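PDB 4Q3N: MGS-M5 from Unidentified, which probably catalyses the interconversion of L-lactate and pyruvate with NAD as cofactor. Local coordinates for residues N3-V8 against K70-V75; Q25-E30 against I241-F246; V32-D37 against G64-C69. All blocks are in the same frame, centred on the assembly; numbering follows the deposited sequence.

Overall arrangement
From the N terminus the chain enters strand 5-9, whose start pairs with 70-75 in contact 1; this closes a loop of about sixty residues that includes helix 13-25, strand 30-34, helix 38-49 and strand 60-63. Contact 2 begins within that loop, at the turn 25-30, and ends far beyond it on helix 232-246, so contacts 1 and 2 cross, and contact 2 ties the NAD-binding region to the C-terminal one. Contact 3 joins the end of strand 30-34 to 64-69 and lies within the loops of both others. Neighbouring strands 5-9 and 30-34 link contacts 1 and 3, while Ser4 and Phe246 bring contacts 1 and 2 together.

Contact 1 (N3-V8 against K70-V75); sequences NSKVVV and KDAGLV. With ACT (acetate ion), chain G.
At the middle of the Rossmann sheet, Val6 and Val7 of strand 5-9 run parallel to Leu74 and Val75 of strand 74-77, the pair about which the 3-2-1-4-5-6 strand order is built. The ladder rests on Val7 N, which donates to Leu74 O at 3.0 Å in a nearly straight bond (168°), and on Lys5 O, which takes the N-H of Gly73 at 2.9 Å and, more weakly, that of Leu74. Val6 CG2 lies beside Leu74 CD2 on the face where Tyr18 and Phe246 pack, whereas on the other face Val7 CG2 meets Ala72 CB at 3.6 Å.

At the start of the strand and just before it, polar side chains make the contact. Asn3 makes an Asx turn, its OD1 accepting from Lys5 N at 2.8 Å. Asn3 ND2 donates to Asp71 O (3.0 Å), an acceptor lying almost in the amide plane although the nitrogen itself stands above the plane of the Asp71 carbonyl. With CG anti to the backbone N (chi1 -175°) and the rest extended, Lys5 carries NZ across the loop to Asp71 OD1, a 2.8 Å salt bridge on the syn side of the carboxylate but well out of its plane. NZ also donates to Asp68 O. Ser4 OG donates to OXT of an acetate, probably a crystallisation component, which Arg57 also binds.

The side chain of Asn3 thus serves its own backbone and the opposing loop at once, while the ammonium of Lys5 is shared between a carboxylate and a carbonyl. Polar groups fix the incoming loop just where the ladder begins, and apolar packing continues along the strands.

Contact 2 (Q25-E30 against I241-F246); sequences QGTVEE and ITAAIF
One face of the Phe246 ring receives Val28, whose CG1 stands almost over the ring centre, 4.0 Å from the centroid and 12° off the normal; at the ring's edge and in its plane lies Thr242 O, one turn back on the same helix. The methyl–ring meeting is a CH-pi contact, in which CG1 is closest to Phe246 CG, with CD1 and CD2 only slightly farther. Val28 CG1 is held anti to its carbonyl carbon (chi1 -61°), which carries this branch toward the helix.

Thr27 makes the second touch. Its CG2 meets Thr242 CG2 at 4.0 Å, the two side chains crossing at about a right angle, and comes within 4.4 Å of Ala243 CB. Thr242 OG1 is hydrogen-bonded to Leu238 O and to Tyr18 OH, while its CG2 faces Thr27. Thr27 follows Gly26, the positive-phi residue of the Schellman motif that ends helix 13-25.

No hydrogen bond joins the turn to the end of helix 232-246. The two are held by methyls against methyls and a methyl over a ring, next to the packing of Phe246 and Thr242 on Val6 and Leu74 of the sheet. Between 25-30 and 241-246 the joint of the NAD-binding and C-terminal regions is therefore apolar and modest, and the polar link nearby is that of Thr242 OG1 with Tyr18 OH.

Contact 3 (V32-D37 against G64-C69); sequences VLLDID and GDYKDC
Leu34 overlaps the Tyr66 ring: its CD2 lies over one face, offset toward the rim, 3.6 Å from Tyr66 CD1 and 3.9 Å from the ring centroid in a CH-pi contact. The other methyl, Leu34 CD1, lies 3.4 Å from Gly64 C. A chi1 of -95°, displaced from the usual staggered value, brings CG over the loop, and chi2 (56°) divides the two methyls between the Gly64 peptide and the ring. With an alanine here both methyls would go, and the Tyr66 ring would probably lose the Leu34 methyl from that face, leaving a gap beside the ring and the Gly64 peptide.

Alongside, Gly64 N donates to Leu33 O at 2.8 Å, the donor tilted from the carbonyl plane. A water accepts from Asp35 N and donates to Gly64 O (2.8 Å). Having no side chain, Gly64 lets Val32 CG1 settle 3.6 Å from its N; the same methyl rests on Asp68 CB.

Residues 66-69 form a short 3-10 segment, and at its start Asp68 OD2 accepts from Asp65 N at 2.8 Å through its anti lone pair, while OD1 forms a salt bridge with Lys62. Beyond the end of strand 30-34, Asp35 OD1 closes an Asx turn by accepting from Asp37 N.

The contact lies at the C-terminal end of the second strand of the Rossmann sheet, where an acidic residue commonly holds the adenosine ribose in NAD-dependent relatives. It pairs direct and water-mediated backbone links with apolar packing, and the buried carboxylate of Asp68, met by an N-H and an ammonium, probably remains ionised.

Contact 1 (N3-V8 against K70-V75)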
loop_
_atom_site.group_PDB
_atom_site.type_symbol
_atom_site.label_atom_id
_atom_site.label_comp_id
_atom_site.label_asym_id
_atom_site.label_seq_id
_atom_site.Cartn_x
_atom_site.Cartn_y
_atom_site.Cartn_z
ATOM N N ASN A 3 -16.704 -2.240 11.208
ATOM C CA ASN A 3 -16.962 -3.596 10.800
ATOM C C ASN A 3 -15.830 -3.899 9.854
ATOM O O ASN A 3 -15.259 -2.939 9.329
ATOM C CB ASN A 3 -18.338 -3.709 10.135
ATOM C CG ASN A 3 -18.696 -5.119 9.841
ATOM O OD1 ASN A 3 -18.210 -5.679 8.883
ATOM N ND2 ASN A 3 -19.521 -5.723 10.686
ATOM N N SER A 4 -15.420 -5.164 9.669
ATOM C CA SER A 4 -14.532 -5.445 8.527
ATOM C C SER A 4 -14.836 -6.795 7.874
ATOM O O SER A 4 -13.950 -7.578 7.603
ATOM C CB SER A 4 -13.025 -5.359 8.898
ATOM O OG SER A 4 -12.171 -5.213 7.698
ATOM N N LYS A 5 -16.110 -6.997 7.543
ATOM C CA LYS A 5 -16.551 -8.245 6.908
ATOM C C LYS A 5 -17.459 -8.003 5.723
ATOM O O LYS A 5 -18.469 -7.288 5.843
ATOM C CB LYS A 5 -17.316 -9.093 7.936
ATOM C CG LYS A 5 -17.711 -10.473 7.396
ATOM C CD LYS A 5 -18.368 -11.166 8.590
ATOM C CE LYS A 5 -19.007 -12.479 8.154
ATOM N NZ LYS A 5 -19.608 -13.205 9.353
ATOM N N VAL A 6 -17.116 -8.624 4.607
ATOM C CA VAL A 6 -17.913 -8.526 3.405
ATOM C C VAL A 6 -18.377 -9.920 3.001
ATOM O O VAL A 6 -17.603 -10.877 3.073
ATOM C CB VAL A 6 -17.106 -7.895 2.249
ATOM C CG1 VAL A 6 -17.899 -8.006 0.923
ATOM C CG2 VAL A 6 -16.756 -6.420 2.582
ATOM N N VAL A 7 -19.646 -10.040 2.596
ATOM C CA VAL A 7 -20.125 -11.287 2.021
ATOM C C VAL A 7 -20.354 -11.049 0.511
ATOM O O VAL A 7 -20.929 -10.016 0.113
ATOM C CB VAL A 7 -21.460 -11.759 2.716
ATOM C CG1 VAL A 7 -22.037 -13.011 1.971
ATOM C CG2 VAL A 7 -21.224 -12.010 4.212
ATOM N N VAL A 8 -19.849 -11.959 -0.319
ATOM C CA VAL A 8 -20.068 -11.914 -1.757
ATOM C C VAL A 8 -21.109 -13.001 -2.170
ATOM O O VAL A 8 -20.891 -14.191 -1.940
ATOM C CB VAL A 8 -18.762 -12.132 -2.542
ATOM C CG1 VAL A 8 -19.066 -12.111 -4.102
ATOM C CG2 VAL A 8 -17.732 -11.045 -2.154
ATOM N N LYS A 70 -25.045 -12.347 9.124
ATOM C CA LYS A 70 -25.664 -11.712 10.290
ATOM C C LYS A 70 -24.864 -10.493 10.764
ATOM O O LYS A 70 -25.435 -9.445 11.037
ATOM C CB LYS A 70 -25.797 -12.694 11.445
ATOM C CG LYS A 70 -26.346 -12.040 12.734
ATOM C CD LYS A 70 -26.591 -13.086 13.822
ATOM C CE LYS A 70 -26.999 -12.411 15.132
ATOM N NZ LYS A 70 -27.866 -13.278 15.963
ATOM N N ASP A 71 -23.537 -10.625 10.807
ATOM C CA ASP A 71 -22.696 -9.528 11.285
ATOM C C ASP A 71 -21.799 -8.991 10.164
ATOM O O ASP A 71 -20.737 -8.465 10.435
ATOM C CB ASP A 71 -21.830 -10.013 12.445
ATOM C CG ASP A 71 -21.103 -11.308 12.105
ATOM O OD1 ASP A 71 -21.439 -11.940 11.038
ATOM O OD2 ASP A 71 -20.214 -11.699 12.899
ATOM N N ALA A 72 -22.187 -9.197 8.912
ATOM C CA ALA A 72 -21.447 -8.626 7.783
ATOM C C ALA A 72 -21.751 -7.128 7.698
ATOM O O ALA A 72 -22.875 -6.719 7.961
ATOM C CB ALA A 72 -21.821 -9.318 6.505
ATOM N N GLY A 73 -20.750 -6.315 7.362
ATOM C CA GLY A 73 -20.969 -4.884 7.224
ATOM C C GLY A 73 -21.542 -4.605 5.825
ATOM O O GLY A 73 -22.264 -3.633 5.610
ATOM N N LEU A 74 -21.242 -5.478 4.881
ATOM C CA LEU A 74 -21.628 -5.232 3.472
ATOM C C LEU A 74 -21.925 -6.551 2.786
ATOM O O LEU A 74 -21.165 -7.509 2.934
ATOM C CB LEU A 74 -20.479 -4.521 2.701
ATOM C CG LEU A 74 -20.689 -4.248 1.204
ATOM C CD1 LEU A 74 -21.703 -3.108 1.032
ATOM C CD2 LEU A 74 -19.302 -3.878 0.531
ATOM N N VAL A 75 -23.022 -6.627 2.039
ATOM C CA VAL A 75 -23.214 -7.829 1.200
ATOM C C VAL A 75 -23.260 -7.343 -0.223
ATOM O O VAL A 75 -24.032 -6.411 -0.538
ATOM C CB VAL A 75 -24.514 -8.596 1.555
ATOM C CG1 VAL A 75 -24.696 -9.778 0.585
ATOM C CG2 VAL A 75 -24.488 -9.064 3.045
HETATM C C ACT G . -10.338 -1.601 7.038
HETATM O O ACT G . -9.114 -1.580 6.733
HETATM O OXT ACT G . -10.777 -2.616 7.645
HETATM C CH3 ACT G . -11.226 -0.450 6.682
#

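Contact 2 (Q25-E30 against I241-F246)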
loop_
_atom_site.group_PDB
_atom_site.type_symbol
_atom_site.label_atom_id
_atom_site.label_comp_id
_atom_site.label_asym_id
_atom_site.label_seq_id
_atom_site.Cartn_x
_atom_site.Cartn_y
_atom_site.Cartn_z
ATOM N N GLN A 25 -5.567 -5.875 -2.713
ATOM C CA GLN A 25 -5.511 -4.538 -2.137
ATOM C C GLN A 25 -5.563 -4.590 -0.605
ATOM O O GLN A 25 -5.374 -3.568 0.016
ATOM C CB GLN A 25 -6.665 -3.649 -2.670
ATOM C CG GLN A 25 -6.536 -3.344 -4.185
ATOM C CD GLN A 25 -7.451 -2.199 -4.591
ATOM O OE1 GLN A 25 -7.671 -1.261 -3.794
ATOM N NE2 GLN A 25 -8.030 -2.269 -5.818
ATOM N N GLY A 26 -5.852 -5.742 -0.003
ATOM C CA GLY A 26 -6.077 -5.772 1.460
ATOM C C GLY A 26 -7.215 -4.864 1.940
ATOM O O GLY A 26 -7.113 -4.180 2.959
ATOM N N THR A 27 -8.331 -4.836 1.216
ATOM C CA THR A 27 -9.451 -3.925 1.532
ATOM C C THR A 27 -10.126 -4.158 2.860
ATOM O O THR A 27 -10.405 -3.208 3.620
ATOM C CB THR A 27 -10.547 -4.056 0.433
ATOM O OG1 THR A 27 -9.866 -3.883 -0.804
ATOM C CG2 THR A 27 -11.602 -2.941 0.612
ATOM N N VAL A 28 -10.364 -5.431 3.166
ATOM C CA VAL A 28 -10.998 -5.743 4.459
ATOM C C VAL A 28 -10.308 -6.964 5.039
ATOM O O VAL A 28 -9.576 -7.634 4.323
ATOM C CB VAL A 28 -12.530 -6.045 4.311
ATOM C CG1 VAL A 28 -13.267 -4.849 3.747
ATOM C CG2 VAL A 28 -12.743 -7.306 3.395
ATOM N N GLU A 29 -10.595 -7.253 6.308
ATOM C CA GLU A 29 -10.091 -8.430 6.986
ATOM C C GLU A 29 -10.817 -9.749 6.573
ATOM O O GLU A 29 -10.177 -10.788 6.397
ATOM C CB GLU A 29 -10.255 -8.265 8.489
ATOM C CG GLU A 29 -9.693 -9.476 9.276
ATOM C CD GLU A 29 -9.786 -9.323 10.783
ATOM O OE1 GLU A 29 -9.753 -8.159 11.291
ATOM O OE2 GLU A 29 -9.850 -10.369 11.480
ATOM N N GLU A 30 -12.159 -9.715 6.497
ATOM C CA GLU A 30 -12.938 -10.976 6.419
ATOM C C GLU A 30 -13.827 -11.024 5.196
ATOM O O GLU A 30 -14.570 -10.083 4.944
ATOM C CB GLU A 30 -13.839 -11.137 7.653
ATOM C CG GLU A 30 -13.196 -11.052 8.981
ATOM C CD GLU A 30 -14.232 -11.350 10.073
ATOM O OE1 GLU A 30 -14.739 -10.378 10.680
ATOM O OE2 GLU A 30 -14.589 -12.543 10.249
ATOM N N ILE A 241 -15.842 1.248 -4.181
ATOM C CA ILE A 241 -17.068 1.552 -3.421
ATOM C C ILE A 241 -16.936 0.992 -2.007
ATOM O O ILE A 241 -17.214 1.669 -1.020
ATOM C CB ILE A 241 -18.321 0.982 -4.111
ATOM C CG1 ILE A 241 -18.560 1.738 -5.449
ATOM C CG2 ILE A 241 -19.534 1.089 -3.195
ATOM C CD1 ILE A 241 -19.480 0.953 -6.487
ATOM N N THR A 242 -16.456 -0.240 -1.920
ATOM C CA THR A 242 -16.261 -0.898 -0.623
ATOM C C THR A 242 -15.297 -0.092 0.272
ATOM O O THR A 242 -15.507 0.062 1.487
ATOM C CB THR A 242 -15.725 -2.330 -0.842
ATOM O OG1 THR A 242 -16.684 -3.047 -1.671
ATOM C CG2 THR A 242 -15.555 -3.053 0.503
ATOM N N ALA A 243 -14.217 0.377 -0.323
ATOM C CA ALA A 243 -13.177 1.098 0.452
ATOM C C ALA A 243 -13.712 2.418 0.959
ATOM O O ALA A 243 -13.444 2.816 2.093
ATOM C CB ALA A 243 -11.923 1.323 -0.425
ATOM N N ALA A 244 -14.547 3.075 0.142
ATOM C CA ALA A 244 -15.148 4.350 0.599
ATOM C C ALA A 244 -15.989 4.133 1.842
ATOM O O ALA A 244 -16.019 4.974 2.768
ATOM C CB ALA A 244 -16.002 4.966 -0.500
ATOM N N ILE A 245 -16.706 3.005 1.873
ATOM C CA ILE A 245 -17.538 2.677 3.045
ATOM C C ILE A 245 -16.697 2.207 4.253
ATOM O O ILE A 245 -16.793 2.758 5.344
ATOM C CB ILE A 245 -18.583 1.572 2.692
ATOM C CG1 ILE A 245 -19.539 2.110 1.624
ATOM C CG2 ILE A 245 -19.290 1.087 4.023
ATOM C CD1 ILE A 245 -20.385 0.972 0.918
ATOM N N PHE A 246 -15.837 1.207 4.078
ATOM C CA PHE A 246 -15.113 0.704 5.254
ATOM C C PHE A 246 -14.059 1.707 5.780
ATOM O O PHE A 246 -13.727 1.705 6.954
ATOM C CB PHE A 246 -14.454 -0.645 4.952
ATOM C CG PHE A 246 -15.460 -1.773 4.983
ATOM C CD1 PHE A 246 -16.228 -2.055 3.867
ATOM C CD2 PHE A 246 -15.717 -2.443 6.161
ATOM C CE1 PHE A 246 -17.237 -3.094 3.913
ATOM C CE2 PHE A 246 -16.703 -3.477 6.230
ATOM C CZ PHE A 246 -17.464 -3.784 5.111
#

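Contact 3 (V32-D37 against G64-C69)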
loop_
_atom_site.group_PDB
_atom_site.type_symbol
_atom_site.label_atom_id
_atom_site.label_comp_id
_atom_site.label_asym_id
_atom_site.label_seq_id
_atom_site.Cartn_x
_atom_site.Cartn_y
_atom_site.Cartn_z
ATOM N N VAL A 32 -16.590 -13.645 2.989
ATOM C CA VAL A 32 -17.346 -14.899 2.954
ATOM C C VAL A 32 -17.953 -15.009 1.560
ATOM O O VAL A 32 -18.532 -14.040 1.062
ATOM C CB VAL A 32 -18.438 -14.959 4.007
ATOM C CG1 VAL A 32 -19.208 -16.296 3.895
ATOM C CG2 VAL A 32 -17.853 -14.784 5.459
ATOM N N LEU A 33 -17.782 -16.166 0.928
ATOM C CA LEU A 33 -18.262 -16.399 -0.423
ATOM C C LEU A 33 -19.493 -17.300 -0.380
ATOM O O LEU A 33 -19.455 -18.387 0.242
ATOM C CB LEU A 33 -17.177 -17.073 -1.276
ATOM C CG LEU A 33 -15.820 -16.327 -1.264
ATOM C CD1 LEU A 33 -14.851 -17.132 -2.127
ATOM C CD2 LEU A 33 -15.935 -14.880 -1.823
ATOM N N LEU A 34 -20.576 -16.853 -1.012
ATOM C CA LEU A 34 -21.819 -17.639 -1.085
ATOM C C LEU A 34 -22.144 -17.959 -2.532
ATOM O O LEU A 34 -22.054 -17.093 -3.393
ATOM C CB LEU A 34 -23.002 -16.872 -0.486
ATOM C CG LEU A 34 -23.388 -17.122 0.967
ATOM C CD1 LEU A 34 -22.178 -16.877 1.854
ATOM C CD2 LEU A 34 -24.577 -16.200 1.368
ATOM N N ASP A 35 -22.555 -19.178 -2.798
ATOM C CA ASP A 35 -22.983 -19.517 -4.139
ATOM C C ASP A 35 -23.970 -20.647 -4.030
ATOM O O ASP A 35 -23.844 -21.487 -3.145
ATOM C CB ASP A 35 -21.796 -19.939 -5.013
ATOM C CG ASP A 35 -22.138 -19.936 -6.487
ATOM O OD1 ASP A 35 -22.719 -20.927 -6.967
ATOM O OD2 ASP A 35 -21.843 -18.956 -7.173
ATOM N N ILE A 36 -24.949 -20.689 -4.918
ATOM C CA ILE A 36 -25.888 -21.816 -4.894
ATOM C C ILE A 36 -25.113 -23.122 -5.110
ATOM O O ILE A 36 -25.518 -24.181 -4.663
ATOM C CB ILE A 36 -26.998 -21.620 -5.941
ATOM C CG1 ILE A 36 -27.927 -22.821 -5.935
ATOM C CG2 ILE A 36 -26.413 -21.383 -7.307
ATOM C CD1 ILE A 36 -28.507 -23.137 -4.537
ATOM N N ASP A 37 -23.964 -23.060 -5.765
ATOM C CA ASP A 37 -23.129 -24.264 -5.941
ATOM C C ASP A 37 -22.100 -24.200 -4.806
ATOM O O ASP A 37 -21.090 -23.481 -4.909
ATOM C CB ASP A 37 -22.474 -24.271 -7.340
ATOM C CG ASP A 37 -21.507 -25.439 -7.559
ATOM O OD1 ASP A 37 -21.222 -26.206 -6.623
ATOM O OD2 ASP A 37 -21.024 -25.592 -8.703
ATOM N N GLY A 64 -19.473 -19.694 2.696
ATOM C CA GLY A 64 -20.402 -19.799 3.821
ATOM C C GLY A 64 -21.845 -19.913 3.387
ATOM O O GLY A 64 -22.103 -20.289 2.243
ATOM N N ASP A 65 -22.766 -19.554 4.287
ATOM C CA ASP A 65 -24.204 -19.701 4.073
ATOM C C ASP A 65 -24.832 -18.360 4.425
ATOM O O ASP A 65 -24.147 -17.482 4.885
ATOM C CB ASP A 65 -24.818 -20.795 4.965
ATOM C CG ASP A 65 -24.027 -22.096 4.938
ATOM O OD1 ASP A 65 -23.989 -22.753 3.870
ATOM O OD2 ASP A 65 -23.457 -22.472 5.995
ATOM N N TYR A 66 -26.144 -18.233 4.306
ATOM C CA TYR A 66 -26.764 -16.943 4.540
ATOM C C TYR A 66 -26.621 -16.496 5.992
ATOM O O TYR A 66 -26.519 -15.299 6.258
ATOM C CB TYR A 66 -28.251 -16.986 4.117
ATOM C CG TYR A 66 -28.359 -16.771 2.625
ATOM C CD1 TYR A 66 -28.083 -15.527 2.075
ATOM C CD2 TYR A 66 -28.681 -17.821 1.762
ATOM C CE1 TYR A 66 -28.151 -15.319 0.711
ATOM C CE2 TYR A 66 -28.769 -17.621 0.386
ATOM C CZ TYR A 66 -28.510 -16.361 -0.126
ATOM O OH TYR A 66 -28.553 -16.126 -1.470
ATOM N N LYS A 67 -26.584 -17.451 6.923
ATOM C CA LYS A 67 -26.394 -17.089 8.322
ATOM C C LYS A 67 -25.092 -16.317 8.558
ATOM O O LYS A 67 -25.002 -15.532 9.510
ATOM C CB LYS A 67 -26.465 -18.329 9.228
ATOM C CG LYS A 67 -25.320 -19.330 9.076
ATOM C CD LYS A 67 -25.507 -20.512 10.059
ATOM C CE LYS A 67 -24.414 -21.583 9.901
ATOM N NZ LYS A 67 -23.028 -21.040 10.103
ATOM N N ASP A 68 -24.086 -16.504 7.712
ATOM C CA ASP A 68 -22.872 -15.675 7.857
ATOM C C ASP A 68 -23.055 -14.196 7.574
ATOM O O ASP A 68 -22.147 -13.413 7.838
ATOM C CB ASP A 68 -21.750 -16.200 6.947
ATOM C CG ASP A 68 -21.306 -17.571 7.370
ATOM O OD1 ASP A 68 -20.872 -17.715 8.539
ATOM O OD2 ASP A 68 -21.483 -18.517 6.573
ATOM N N CYS A 69 -24.214 -13.807 7.053
ATOM C CA CYS A 69 -24.484 -12.408 6.770
ATOM C C CYS A 69 -24.774 -11.636 8.040
ATOM O O CYS A 69 -24.785 -10.406 8.028
ATOM C CB CYS A 69 -25.675 -12.251 5.815
ATOM S SG CYS A 69 -25.278 -12.799 4.141
HETATM O O HOH W 1 -21.914 -21.089 -0.445
#